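Sugar ABC transporter (Agrobacterium radiobacter, PDB 4RXT) binds alpha-L-arabinopyranose and probably serves as the solute-binding component of an ABC-type carbohydrate importer. Local coordinates at residues V5-I10 / P63-I68; A26-K31 / M252-I257; P79-A84 / A96-F101; G133-I138 / P163-V168; I137-P142 / D170-G175. All coordinates share one frame; numbering follows the deposited sequence.

Overall arrangement
Contacts 1, 2 and 3 belong to the lobe built on the sheet of strands 9-11 and 66-68; contacts 4 and 5 belong to the other lobe, with contacts 1 and 4 about 42 Å apart between centres. Contact 1 is buried sheet core, and contact 2 packs two helices against its Ile9, Ile7 and Val67 side. Contact 3 is nearer the surface, where a carboxylate and waters join a helix to a loop, yet its Phe101 reaches Ile68 of contact 1. Contacts 4 and 5 pair the same strands, 133-139 and 165-172: contact 4 is mostly backbone and aliphatic, whereas contact 5 becomes polar and hydrated toward the sugar.

Contact 1: V5-I10 / P63-I68; sequences VTIPII and PAAIVI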
# COMPACT_ATOMS: atom_id res chain seq x y z
N VAL A 5 25.76 4.28 13.64
CA VAL A 5 24.72 3.38 14.07
C VAL A 5 24.11 2.65 12.89
O VAL A 5 24.26 3.04 11.72
CB VAL A 5 23.64 4.07 14.95
CG1 VAL A 5 24.29 4.70 16.19
CG2 VAL A 5 22.84 5.07 14.14
N THR A 6 23.51 1.51 13.23
CA THR A 6 22.79 0.66 12.29
C THR A 6 21.29 0.74 12.56
O THR A 6 20.82 0.56 13.69
CB THR A 6 23.27 -0.81 12.36
OG1 THR A 6 24.69 -0.87 12.09
CG2 THR A 6 22.52 -1.66 11.36
N ILE A 7 20.54 1.03 11.51
CA ILE A 7 19.07 1.08 11.54
C ILE A 7 18.54 0.30 10.33
O ILE A 7 18.43 0.84 9.23
CB ILE A 7 18.53 2.55 11.57
CG1 ILE A 7 19.12 3.28 12.77
CG2 ILE A 7 17.01 2.52 11.63
CD1 ILE A 7 18.74 4.74 12.88
N PRO A 8 18.27 -1.00 10.52
CA PRO A 8 17.65 -1.79 9.48
C PRO A 8 16.25 -1.30 9.14
O PRO A 8 15.52 -0.79 10.00
CB PRO A 8 17.56 -3.20 10.07
CG PRO A 8 18.47 -3.19 11.23
CD PRO A 8 18.45 -1.80 11.73
N ILE A 9 15.88 -1.52 7.89
CA ILE A 9 14.50 -1.36 7.43
C ILE A 9 14.01 -2.72 6.92
O ILE A 9 14.71 -3.40 6.15
CB ILE A 9 14.33 -0.27 6.34
CG1 ILE A 9 12.83 -0.07 6.03
CG2 ILE A 9 15.22 -0.52 5.10
CD1 ILE A 9 12.55 1.26 5.35
N ILE A 10 12.82 -3.10 7.40
CA ILE A 10 12.22 -4.38 7.07
C ILE A 10 10.93 -4.09 6.34
O ILE A 10 9.98 -3.57 6.91
CB ILE A 10 11.92 -5.22 8.34
CG1 ILE A 10 13.20 -5.41 9.16
CG2 ILE A 10 11.30 -6.57 7.96
CD1 ILE A 10 12.97 -5.99 10.54
N PRO A 63 20.74 -3.43 16.91
CA PRO A 63 20.85 -2.17 16.17
C PRO A 63 20.34 -1.00 17.00
O PRO A 63 19.71 -1.21 18.05
CB PRO A 63 19.91 -2.42 14.98
CG PRO A 63 18.82 -3.28 15.54
CD PRO A 63 19.56 -4.22 16.48
N ALA A 64 20.56 0.23 16.54
CA ALA A 64 20.09 1.41 17.29
C ALA A 64 18.59 1.61 17.24
O ALA A 64 17.98 2.20 18.15
CB ALA A 64 20.79 2.67 16.78
N ALA A 65 18.00 1.18 16.13
CA ALA A 65 16.57 1.26 15.94
C ALA A 65 16.22 0.37 14.74
O ALA A 65 17.11 -0.06 14.01
CB ALA A 65 16.15 2.70 15.70
N ILE A 66 14.93 0.12 14.55
CA ILE A 66 14.42 -0.63 13.41
C ILE A 66 13.20 0.08 12.84
O ILE A 66 12.33 0.56 13.60
CB ILE A 66 14.03 -2.09 13.81
CG1 ILE A 66 15.28 -2.92 14.16
CG2 ILE A 66 13.21 -2.78 12.70
CD1 ILE A 66 14.98 -4.17 14.97
N VAL A 67 13.17 0.15 11.51
CA VAL A 67 11.98 0.60 10.78
C VAL A 67 11.34 -0.63 10.17
O VAL A 67 12.01 -1.44 9.54
CB VAL A 67 12.31 1.61 9.66
CG1 VAL A 67 11.05 2.01 8.87
CG2 VAL A 67 12.98 2.84 10.26
N ILE A 68 10.04 -0.79 10.36
CA ILE A 68 9.33 -1.93 9.81
C ILE A 68 7.96 -1.56 9.24
O ILE A 68 7.26 -0.72 9.80
CB ILE A 68 9.18 -3.07 10.86
CG1 ILE A 68 8.51 -4.33 10.29
CG2 ILE A 68 8.45 -2.61 12.12
CD1 ILE A 68 8.72 -5.57 11.12
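Pro8 O takes the N-H of Val67 at 2.9 Å in a nearly straight bond (175° at the hydrogen), and Val67 O then accepts from Ile10 N at 2.8 Å. This is the alternation of a parallel pair, with Ile9 opposite Val67 and Ile10 opposite Ile68. One step earlier the ladder is altered: Pro8 has no N-H, and its ring CD lies 3.2 Å from Ala65 O. That carbonyl is buried without a hydrogen-bonding partner and meets instead the CA of Ile7 in a CA-H...O contact of 3.4 Å. Further back, Ala64 N binds Thr6 O, and the Pro8 ring crosses that of Pro63 at about a right angle, CD to CB 3.6 Å. On one side of the sheet Ile9 and Val67 run side by side; with Ile9 CG1 anti to the backbone N (chi1 -174°), its CD1 comes 3.9 Å from Val67 CG1. On the other, Ile10 CD1 crosses obliquely onto Ile66 CG2, also at 3.9 Å. Helix 17-33 covers Ile9 and helix 249-264 covers Ile7, while helix 48-60 packs on Ile10 and Ile66, the layered alpha/beta build of periplasmic binding proteins. Cohesion therefore comes from aliphatic packing plus a few backbone bonds, with one carbonyl served only by C-H groups.

Contact 2: A26-K31 / M252-I257; sequences ARKAGK and MGYDGI
Ala26 and Gly253 mark where the two backbones come nearest, their CA atoms 4.3 Å apart, as helices 26-31 and 252-257 run in broadly the same direction at 37°, with axes 7.4 Å apart. The lack of a side chain at Gly253 permits this approach, and Gly253 O receives a CA-H...O contact from Ala26 CA at 3.5 Å. Next along, the methyl of Ala29 sits over one face of the Tyr254 ring, its CB 3.8 Å from the centroid and 16° off the ring normal, a CH-pi contact displaced toward the rim on the CD2 side. Ala29 CB is also 3.5 Å from Tyr254 O, set between the tyrosine ring and the tyrosine's main chain. With CG anti to the backbone N (chi1 -168°), the ring reaches across to the other helix, and CG of Lys28 lies in its plane at the edge, 3.9 Å from CE2. Beyond the ring, Tyr254 OH hydrogen-bonds to Asp32, whose OD2 also forms a salt bridge with Lys28 NZ. On the inner side Ile257 straddles the two alanines: CG1 meets Ala26 CB at 3.7 Å and CB meets Ala29 CB at 3.8 Å. Inward of these lie Ile9 and Val67 of the sheet, so the helix pair roofs one side of it. The small residues thus let the helices approach through van der Waals and CH-pi contacts, while the charged and hydroxyl groups gather on Asp32 at the outer margin.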
# COMPACT_ATOMS: atom_id res chain seq x y z
N ALA A 26 14.92 4.96 2.17
CA ALA A 26 15.69 4.57 3.33
C ALA A 26 17.19 4.62 3.02
O ALA A 26 17.99 5.07 3.85
CB ALA A 26 15.27 3.17 3.78
N ARG A 27 17.54 4.16 1.82
CA ARG A 27 18.95 4.13 1.38
C ARG A 27 19.52 5.56 1.32
O ARG A 27 20.65 5.83 1.78
CB ARG A 27 19.07 3.46 -0.03
CG ARG A 27 20.48 3.22 -0.53
CD ARG A 27 20.41 2.56 -1.90
NE ARG A 27 19.54 1.36 -1.84
CZ ARG A 27 18.50 1.11 -2.64
NH1 ARG A 27 17.80 0.00 -2.48
NH2 ARG A 27 18.15 1.95 -3.61
N LYS A 28 18.75 6.45 0.70
CA LYS A 28 19.20 7.83 0.52
C LYS A 28 19.38 8.47 1.91
O LYS A 28 20.37 9.17 2.18
CB LYS A 28 18.21 8.61 -0.34
CG LYS A 28 18.61 10.05 -0.64
CD LYS A 28 19.89 10.15 -1.44
CE LYS A 28 20.22 11.61 -1.83
NZ LYS A 28 19.69 12.62 -0.86
N ALA A 29 18.43 8.21 2.80
CA ALA A 29 18.53 8.74 4.16
C ALA A 29 19.79 8.23 4.87
O ALA A 29 20.47 8.99 5.54
CB ALA A 29 17.30 8.39 4.97
N GLY A 30 20.08 6.93 4.71
CA GLY A 30 21.29 6.37 5.29
C GLY A 30 22.53 7.13 4.82
O GLY A 30 23.40 7.47 5.60
N LYS A 31 22.59 7.40 3.54
CA LYS A 31 23.73 8.12 2.94
C LYS A 31 23.77 9.57 3.44
O LYS A 31 24.83 10.12 3.80
CB LYS A 31 23.65 8.08 1.40
CG LYS A 31 23.98 6.72 0.76
CD LYS A 31 24.15 6.82 -0.77
CE LYS A 31 23.31 5.81 -1.56
NZ LYS A 31 23.93 4.46 -1.71
N MET A 252 8.06 7.60 3.31
CA MET A 252 7.99 6.60 4.39
C MET A 252 9.38 6.00 4.69
O MET A 252 9.77 5.85 5.86
CB MET A 252 6.94 5.50 4.11
CG MET A 252 5.47 5.94 4.18
SD MET A 252 4.41 4.49 3.72
CE MET A 252 3.28 5.28 2.56
N GLY A 253 10.13 5.66 3.65
CA GLY A 253 11.48 5.13 3.81
C GLY A 253 12.47 6.16 4.35
O GLY A 253 13.19 5.90 5.32
N TYR A 254 12.45 7.34 3.74
CA TYR A 254 13.40 8.40 4.08
C TYR A 254 13.16 8.91 5.50
O TYR A 254 14.07 8.93 6.34
CB TYR A 254 13.34 9.54 3.06
CG TYR A 254 14.49 10.51 3.22
CD1 TYR A 254 14.48 11.47 4.22
CD2 TYR A 254 15.63 10.39 2.42
CE1 TYR A 254 15.56 12.33 4.39
CE2 TYR A 254 16.71 11.25 2.57
CZ TYR A 254 16.67 12.21 3.55
OH TYR A 254 17.78 13.02 3.69
N ASP A 255 11.94 9.39 5.73
CA ASP A 255 11.59 9.99 6.99
C ASP A 255 11.46 8.89 8.04
O ASP A 255 11.58 9.18 9.23
CB ASP A 255 10.34 10.84 6.90
CG ASP A 255 10.60 12.20 6.28
OD1 ASP A 255 11.78 12.57 6.07
OD2 ASP A 255 9.63 12.92 6.03
N GLY A 256 11.22 7.65 7.64
CA GLY A 256 11.31 6.53 8.59
C GLY A 256 12.68 6.40 9.22
O GLY A 256 12.82 6.33 10.44
N ILE A 257 13.70 6.31 8.37
CA ILE A 257 15.08 6.28 8.84
C ILE A 257 15.45 7.54 9.62
O ILE A 257 16.02 7.46 10.70
CB ILE A 257 16.07 6.06 7.70
CG1 ILE A 257 15.85 4.68 7.08
CG2 ILE A 257 17.51 6.26 8.18
CD1 ILE A 257 16.07 3.48 7.99

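Contact 3: P79-A84 / A96-F101; sequences PVDEAA and ADSKAF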
# COMPACT_ATOMS: atom_id res chain seq x y z
N PRO A 79 5.33 -9.80 18.06
CA PRO A 79 6.72 -9.66 17.69
C PRO A 79 7.24 -8.23 17.87
O PRO A 79 8.36 -8.05 18.30
CB PRO A 79 6.74 -10.11 16.23
CG PRO A 79 5.70 -11.18 16.21
CD PRO A 79 4.62 -10.68 17.11
N VAL A 80 6.41 -7.24 17.54
CA VAL A 80 6.82 -5.86 17.77
C VAL A 80 6.95 -5.55 19.26
O VAL A 80 7.91 -4.88 19.65
CB VAL A 80 5.92 -4.86 17.03
CG1 VAL A 80 6.19 -3.44 17.48
CG2 VAL A 80 6.13 -5.02 15.52
N ASP A 81 6.01 -6.04 20.08
CA ASP A 81 6.10 -5.82 21.54
C ASP A 81 7.45 -6.37 22.04
O ASP A 81 8.14 -5.74 22.85
CB ASP A 81 4.96 -6.53 22.29
CG ASP A 81 3.60 -5.82 22.19
OD1 ASP A 81 3.54 -4.61 21.87
OD2 ASP A 81 2.59 -6.52 22.45
N GLU A 82 7.80 -7.57 21.57
CA GLU A 82 9.03 -8.23 22.00
C GLU A 82 10.26 -7.45 21.58
O GLU A 82 11.19 -7.23 22.38
CB GLU A 82 9.09 -9.68 21.53
CG GLU A 82 8.05 -10.59 22.18
CD GLU A 82 8.18 -10.62 23.68
OE1 GLU A 82 9.32 -10.75 24.16
OE2 GLU A 82 7.15 -10.50 24.38
N ALA A 83 10.30 -7.09 20.29
CA ALA A 83 11.40 -6.29 19.76
C ALA A 83 11.62 -4.98 20.53
O ALA A 83 12.75 -4.60 20.82
CB ALA A 83 11.17 -5.98 18.29
N ALA A 84 10.51 -4.34 20.87
CA ALA A 84 10.52 -3.04 21.52
C ALA A 84 11.14 -3.07 22.91
O ALA A 84 11.53 -2.01 23.42
CB ALA A 84 9.10 -2.46 21.59
N ALA A 96 0.08 -2.60 13.09
CA ALA A 96 0.18 -3.86 13.81
C ALA A 96 -0.50 -3.71 15.16
O ALA A 96 -0.66 -2.59 15.72
CB ALA A 96 1.63 -4.32 13.99
N ASP A 97 -0.87 -4.84 15.71
CA ASP A 97 -1.52 -4.90 17.05
C ASP A 97 -0.52 -4.69 18.22
O ASP A 97 -0.31 -5.58 19.06
CB ASP A 97 -2.25 -6.23 17.21
CG ASP A 97 -3.21 -6.24 18.39
OD1 ASP A 97 -3.66 -5.15 18.84
OD2 ASP A 97 -3.52 -7.35 18.85
N SER A 98 0.10 -3.51 18.24
CA SER A 98 1.09 -3.12 19.23
C SER A 98 1.05 -1.61 19.39
O SER A 98 0.95 -0.87 18.44
CB SER A 98 2.50 -3.54 18.81
OG SER A 98 3.46 -3.04 19.75
N LYS A 99 1.17 -1.18 20.64
CA LYS A 99 1.27 0.25 20.98
C LYS A 99 2.74 0.62 21.25
O LYS A 99 3.05 1.72 21.74
CB LYS A 99 0.40 0.62 22.22
CG LYS A 99 -1.10 0.46 22.01
CD LYS A 99 -1.63 1.44 20.97
CE LYS A 99 -2.99 1.02 20.42
NZ LYS A 99 -3.15 1.42 19.00
N ALA A 100 3.65 -0.26 20.88
CA ALA A 100 5.05 -0.10 21.28
C ALA A 100 5.85 0.77 20.35
O ALA A 100 6.97 1.17 20.69
CB ALA A 100 5.74 -1.44 21.41
N PHE A 101 5.27 1.09 19.19
CA PHE A 101 5.96 1.91 18.20
C PHE A 101 6.28 3.32 18.74
O PHE A 101 5.48 3.91 19.42
CB PHE A 101 5.12 2.09 16.94
CG PHE A 101 4.87 0.82 16.16
CD1 PHE A 101 5.83 0.28 15.33
CD2 PHE A 101 3.63 0.16 16.27
CE1 PHE A 101 5.56 -0.84 14.58
CE2 PHE A 101 3.37 -0.97 15.54
CZ PHE A 101 4.35 -1.48 14.71
O HOH W 1 1.40 -3.07 22.74
O HOH W 2 0.30 -6.83 21.28
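Val80 and Phe101 meet at about a right angle, CG1 of the valine standing over one face of the ring, 4.0 Å from its centroid and 19° off the normal. With CG1 anti to the backbone N (chi1 169°), Val80 also brings that methyl 3.6 Å from Ser98 OG. In the plane of the ring, Ala96 CB lies at an edge, and Phe104 packs against Phe101 edge-to-face. Beside this apolar patch, Ser98 OG donates to Asp81 OD1 at 2.6 Å, approaching from above the carboxylate, 38° out of its plane. The same hydroxyl accepts from Ala100 N at 3.0 Å, closing an ST turn that sets the loop. The turn carries Ala100 CB to 3.5 Å from Ala84 CB, one helical turn beyond Val80. Two waters widen the grip of Asp81: one joins OD1 to Lys99 N at 2.8 Å from each, the other donates to both OD2 and Asp97 O. Contact 3 thus secures the loop between strands 89-92 and 103-106 against helix 77-84. With OD1 receiving both the hydroxyl and a water and OD2 a further water, the carboxylate is probably held ionised.

Contact 4: G133-I138 / P163-V168; sequences GDVVII and PGLKVV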
# COMPACT_ATOMS: atom_id res chain seq x y z
N GLY A 133 -24.76 0.63 -10.41
CA GLY A 133 -24.23 -0.58 -10.97
C GLY A 133 -23.53 -1.45 -9.95
O GLY A 133 -23.33 -1.06 -8.78
N ASP A 134 -23.15 -2.62 -10.43
CA ASP A 134 -22.47 -3.63 -9.62
C ASP A 134 -20.99 -3.41 -9.60
O ASP A 134 -20.36 -3.17 -10.61
CB ASP A 134 -22.75 -5.04 -10.12
CG ASP A 134 -24.20 -5.45 -9.97
OD1 ASP A 134 -24.97 -4.68 -9.36
OD2 ASP A 134 -24.54 -6.57 -10.42
N VAL A 135 -20.42 -3.42 -8.39
CA VAL A 135 -18.99 -3.22 -8.23
C VAL A 135 -18.40 -4.32 -7.36
O VAL A 135 -19.11 -5.01 -6.63
CB VAL A 135 -18.68 -1.82 -7.65
CG1 VAL A 135 -19.28 -0.77 -8.57
CG2 VAL A 135 -19.12 -1.65 -6.18
N VAL A 136 -17.08 -4.44 -7.44
CA VAL A 136 -16.32 -5.43 -6.69
C VAL A 136 -15.07 -4.81 -6.07
O VAL A 136 -14.59 -3.79 -6.52
CB VAL A 136 -15.94 -6.67 -7.55
CG1 VAL A 136 -17.19 -7.30 -8.14
CG2 VAL A 136 -14.96 -6.36 -8.65
N ILE A 137 -14.61 -5.42 -4.98
CA ILE A 137 -13.36 -5.10 -4.38
C ILE A 137 -12.49 -6.36 -4.37
O ILE A 137 -12.94 -7.46 -4.08
CB ILE A 137 -13.50 -4.46 -2.96
CG1 ILE A 137 -12.14 -4.18 -2.34
CG2 ILE A 137 -14.36 -5.31 -2.05
CD1 ILE A 137 -12.16 -3.35 -1.07
N ILE A 138 -11.22 -6.16 -4.72
CA ILE A 138 -10.24 -7.22 -4.73
C ILE A 138 -9.02 -6.76 -3.93
O ILE A 138 -8.41 -5.71 -4.24
CB ILE A 138 -9.83 -7.66 -6.16
CG1 ILE A 138 -11.06 -7.97 -7.02
CG2 ILE A 138 -8.85 -8.84 -6.10
CD1 ILE A 138 -10.75 -8.11 -8.49
N PRO A 163 -25.58 4.90 -2.82
CA PRO A 163 -26.50 3.77 -2.67
C PRO A 163 -26.89 3.03 -3.96
O PRO A 163 -27.42 1.93 -3.90
CB PRO A 163 -27.73 4.42 -1.99
CG PRO A 163 -27.67 5.85 -2.46
CD PRO A 163 -26.21 6.18 -2.44
N GLY A 164 -26.61 3.65 -5.13
CA GLY A 164 -26.89 3.03 -6.42
C GLY A 164 -25.83 2.02 -6.85
O GLY A 164 -26.04 1.27 -7.80
N LEU A 165 -24.69 2.03 -6.14
CA LEU A 165 -23.64 1.02 -6.32
C LEU A 165 -23.90 -0.17 -5.41
O LEU A 165 -24.22 -0.02 -4.19
CB LEU A 165 -22.26 1.60 -6.06
CG LEU A 165 -21.89 2.79 -6.95
CD1 LEU A 165 -20.49 3.24 -6.57
CD2 LEU A 165 -21.98 2.47 -8.45
N LYS A 166 -23.81 -1.37 -5.98
CA LYS A 166 -24.04 -2.58 -5.21
C LYS A 166 -22.72 -3.37 -5.20
O LYS A 166 -22.21 -3.72 -6.25
CB LYS A 166 -25.18 -3.39 -5.84
CG LYS A 166 -25.46 -4.74 -5.16
CD LYS A 166 -26.58 -5.56 -5.79
CE LYS A 166 -27.10 -6.59 -4.80
NZ LYS A 166 -27.83 -7.71 -5.45
N VAL A 167 -22.20 -3.66 -4.01
CA VAL A 167 -21.03 -4.49 -3.86
C VAL A 167 -21.43 -5.95 -3.98
O VAL A 167 -22.09 -6.52 -3.09
CB VAL A 167 -20.25 -4.21 -2.56
CG1 VAL A 167 -18.94 -4.97 -2.55
CG2 VAL A 167 -19.95 -2.73 -2.42
N VAL A 168 -21.06 -6.57 -5.09
CA VAL A 168 -21.44 -7.93 -5.42
C VAL A 168 -20.34 -8.96 -5.20
O VAL A 168 -20.60 -10.15 -5.24
CB VAL A 168 -22.04 -8.06 -6.84
CG1 VAL A 168 -23.21 -7.12 -7.01
CG2 VAL A 168 -21.00 -7.77 -7.93
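Asp134 and Val168 meet at about a right angle, with the flat carboxylate under a methyl: CG1 of Val168 stands over one face, 3.5 Å from Asp134 CG. On that same side, but off beyond OD1, the CB of Lys166 lies 3.8 Å from Asp134 OD1. Lys166 runs beside the aspartate, yet its extended chain leaves NZ 5.7 Å from OD1, too far for a salt bridge; OD2 is instead hydrogen-bonded by Asn191 ND2. Beneath these side chains the strands pair in parallel. Gly133 N reaches Gly164 O at 3.0 Å, Lys166 N returns to Gly133 O, Val135 N donates to Lys166 O at 2.8 Å and Val168 N to Val135 O at 2.9 Å. Gly133 has a positive phi (137°) at which a CB would press on the carbonyl O of the residue before. Beyond the Val135-Val167 pair the register slips by one before Ile137 pairs with Asp170; two residues of the edge strand stand against one, Val136: a beta bulge. Val168, with CG1 anti to its carbonyl carbon (chi1 -55°), turns its other methyl, CG2, to within 3.8 Å of Val136 CG1. On the opposite side of the sheet, Val135 CG2 and Val167 CG2 touch at 4.0 Å, with Leu165 close by. That side is covered by helices 109-128 and 145-161, the second being the link of the beta-alpha-beta crossover that joins these two strands; Val136 packs against helix 177-190, and strand 194-199 continues the sheet beyond 133-139, away from the outermost strand 165-172.

Contact 5: I137-P142 / D170-G175; sequences IITNTP and DKYADG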
# COMPACT_ATOMS: atom_id res chain seq x y z
N ILE A 137 -14.61 -5.42 -4.98
CA ILE A 137 -13.36 -5.10 -4.38
C ILE A 137 -12.49 -6.36 -4.37
O ILE A 137 -12.94 -7.46 -4.08
CB ILE A 137 -13.50 -4.46 -2.96
CG1 ILE A 137 -12.14 -4.18 -2.34
CG2 ILE A 137 -14.36 -5.31 -2.05
CD1 ILE A 137 -12.16 -3.35 -1.07
N ILE A 138 -11.22 -6.16 -4.72
CA ILE A 138 -10.24 -7.22 -4.73
C ILE A 138 -9.02 -6.76 -3.93
O ILE A 138 -8.41 -5.71 -4.24
CB ILE A 138 -9.83 -7.66 -6.16
CG1 ILE A 138 -11.06 -7.97 -7.02
CG2 ILE A 138 -8.85 -8.84 -6.10
CD1 ILE A 138 -10.75 -8.11 -8.49
N THR A 139 -8.68 -7.56 -2.92
CA THR A 139 -7.66 -7.31 -1.91
C THR A 139 -6.55 -8.36 -2.02
O THR A 139 -6.81 -9.55 -2.16
CB THR A 139 -8.29 -7.28 -0.49
OG1 THR A 139 -9.29 -6.27 -0.46
CG2 THR A 139 -7.24 -7.00 0.57
N ASN A 140 -5.31 -7.88 -1.99
CA ASN A 140 -4.10 -8.69 -2.27
C ASN A 140 -4.02 -9.97 -1.43
O ASN A 140 -3.74 -11.00 -1.89
CB ASN A 140 -2.86 -7.81 -2.01
CG ASN A 140 -1.56 -8.39 -2.50
OD1 ASN A 140 -0.53 -8.20 -1.88
ND2 ASN A 140 -1.60 -9.04 -3.56
N THR A 141 -4.29 -9.81 -0.13
CA THR A 141 -4.15 -10.89 0.84
C THR A 141 -4.91 -10.45 2.12
O THR A 141 -5.04 -9.25 2.38
CB THR A 141 -2.66 -11.19 1.15
OG1 THR A 141 -2.51 -12.35 1.99
CG2 THR A 141 -1.95 -9.96 1.76
N PRO A 142 -5.40 -11.42 2.92
CA PRO A 142 -6.13 -11.01 4.14
C PRO A 142 -5.23 -10.60 5.31
O PRO A 142 -4.08 -11.00 5.40
CB PRO A 142 -6.90 -12.27 4.51
CG PRO A 142 -6.04 -13.36 4.05
CD PRO A 142 -5.45 -12.88 2.74
N ASP A 170 -16.37 -9.42 -2.90
CA ASP A 170 -15.36 -8.88 -2.00
C ASP A 170 -14.34 -10.00 -1.87
O ASP A 170 -14.56 -10.93 -1.13
CB ASP A 170 -16.07 -8.53 -0.71
CG ASP A 170 -15.20 -7.96 0.39
OD1 ASP A 170 -13.96 -7.95 0.34
OD2 ASP A 170 -15.82 -7.55 1.39
N LYS A 171 -13.30 -9.95 -2.70
CA LYS A 171 -12.43 -11.11 -2.92
C LYS A 171 -11.02 -10.83 -2.44
O LYS A 171 -10.56 -9.66 -2.45
CB LYS A 171 -12.37 -11.49 -4.41
CG LYS A 171 -13.66 -12.08 -4.92
CD LYS A 171 -13.69 -13.52 -4.46
CE LYS A 171 -14.72 -14.37 -5.17
NZ LYS A 171 -15.18 -15.37 -4.18
N TYR A 172 -10.34 -11.90 -2.04
CA TYR A 172 -8.93 -11.83 -1.65
C TYR A 172 -8.13 -12.75 -2.51
O TYR A 172 -8.56 -13.86 -2.81
CB TYR A 172 -8.75 -12.29 -0.20
CG TYR A 172 -9.32 -11.30 0.84
CD1 TYR A 172 -10.66 -11.35 1.24
CD2 TYR A 172 -8.51 -10.33 1.39
CE1 TYR A 172 -11.16 -10.46 2.17
CE2 TYR A 172 -9.00 -9.46 2.32
CZ TYR A 172 -10.31 -9.53 2.73
OH TYR A 172 -10.77 -8.62 3.69
N ALA A 173 -6.95 -12.28 -2.84
CA ALA A 173 -6.00 -13.05 -3.62
C ALA A 173 -4.99 -13.68 -2.62
O ALA A 173 -5.26 -13.78 -1.39
CB ALA A 173 -5.34 -12.18 -4.72
N ASP A 174 -3.88 -14.19 -3.18
CA ASP A 174 -2.79 -14.86 -2.46
C ASP A 174 -1.47 -14.09 -2.65
O ASP A 174 -0.38 -14.68 -2.68
CB ASP A 174 -2.63 -16.29 -2.98
CG ASP A 174 -2.27 -16.35 -4.43
OD1 ASP A 174 -2.23 -15.29 -5.11
OD2 ASP A 174 -2.03 -17.49 -4.87
N GLY A 175 -1.59 -12.78 -2.80
CA GLY A 175 -0.43 -11.96 -2.98
C GLY A 175 0.18 -11.90 -4.36
O GLY A 175 1.13 -11.19 -4.53
O HOH W 3 -11.60 -7.57 -0.85
O HOH W 4 2.05 -9.36 -2.75
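Thr139 and Tyr172 lie side by side in the close-packed part of the contact, the threonine CG2 3.5 Å from ring atom CE2. With OG1 beside the backbone N (chi1 -58°), CG2 falls anti to that N and faces the ring, while the hydroxyl meets a water. Pro142 N comes obliquely to 3.6 Å from Tyr172 CD2. Below them the parallel ladder is regular: Lys171 N to Ile137 O, Thr139 N to Lys171 O, and Ala173 N to Thr139 O at 2.8 Å. On the looser side, the Lys171 chain leads away to solvent. On the face of Thr139 and Tyr172 a water bridges the strands: it donates to Asp170 OD1 and Lys171 O, accepts from Thr139 OG1 at 2.7 Å, and sits over the centre of the Tyr172 ring. Arg151 and Glu148, on the crossover helix 145-161, hold the ends of Asp170 and Tyr172. This is the C-terminal edge of the parallel strands, in a beta-alpha-beta unit, where binding-protein lobes carry their ligand loops. There Asn140 O accepts from Gly175 N at 2.9 Å, and a second water joins Asn140 OD1 to Gly175 O. Asn140 ND2, 3.2 Å from Gly175 CA, is buried with no hydrogen-bonding partner in the model. The Asn140 side chain touches Glu45 and Asn201, both sugar-binding residues, and its nearest atom is about 5 Å from the arabinopyranose.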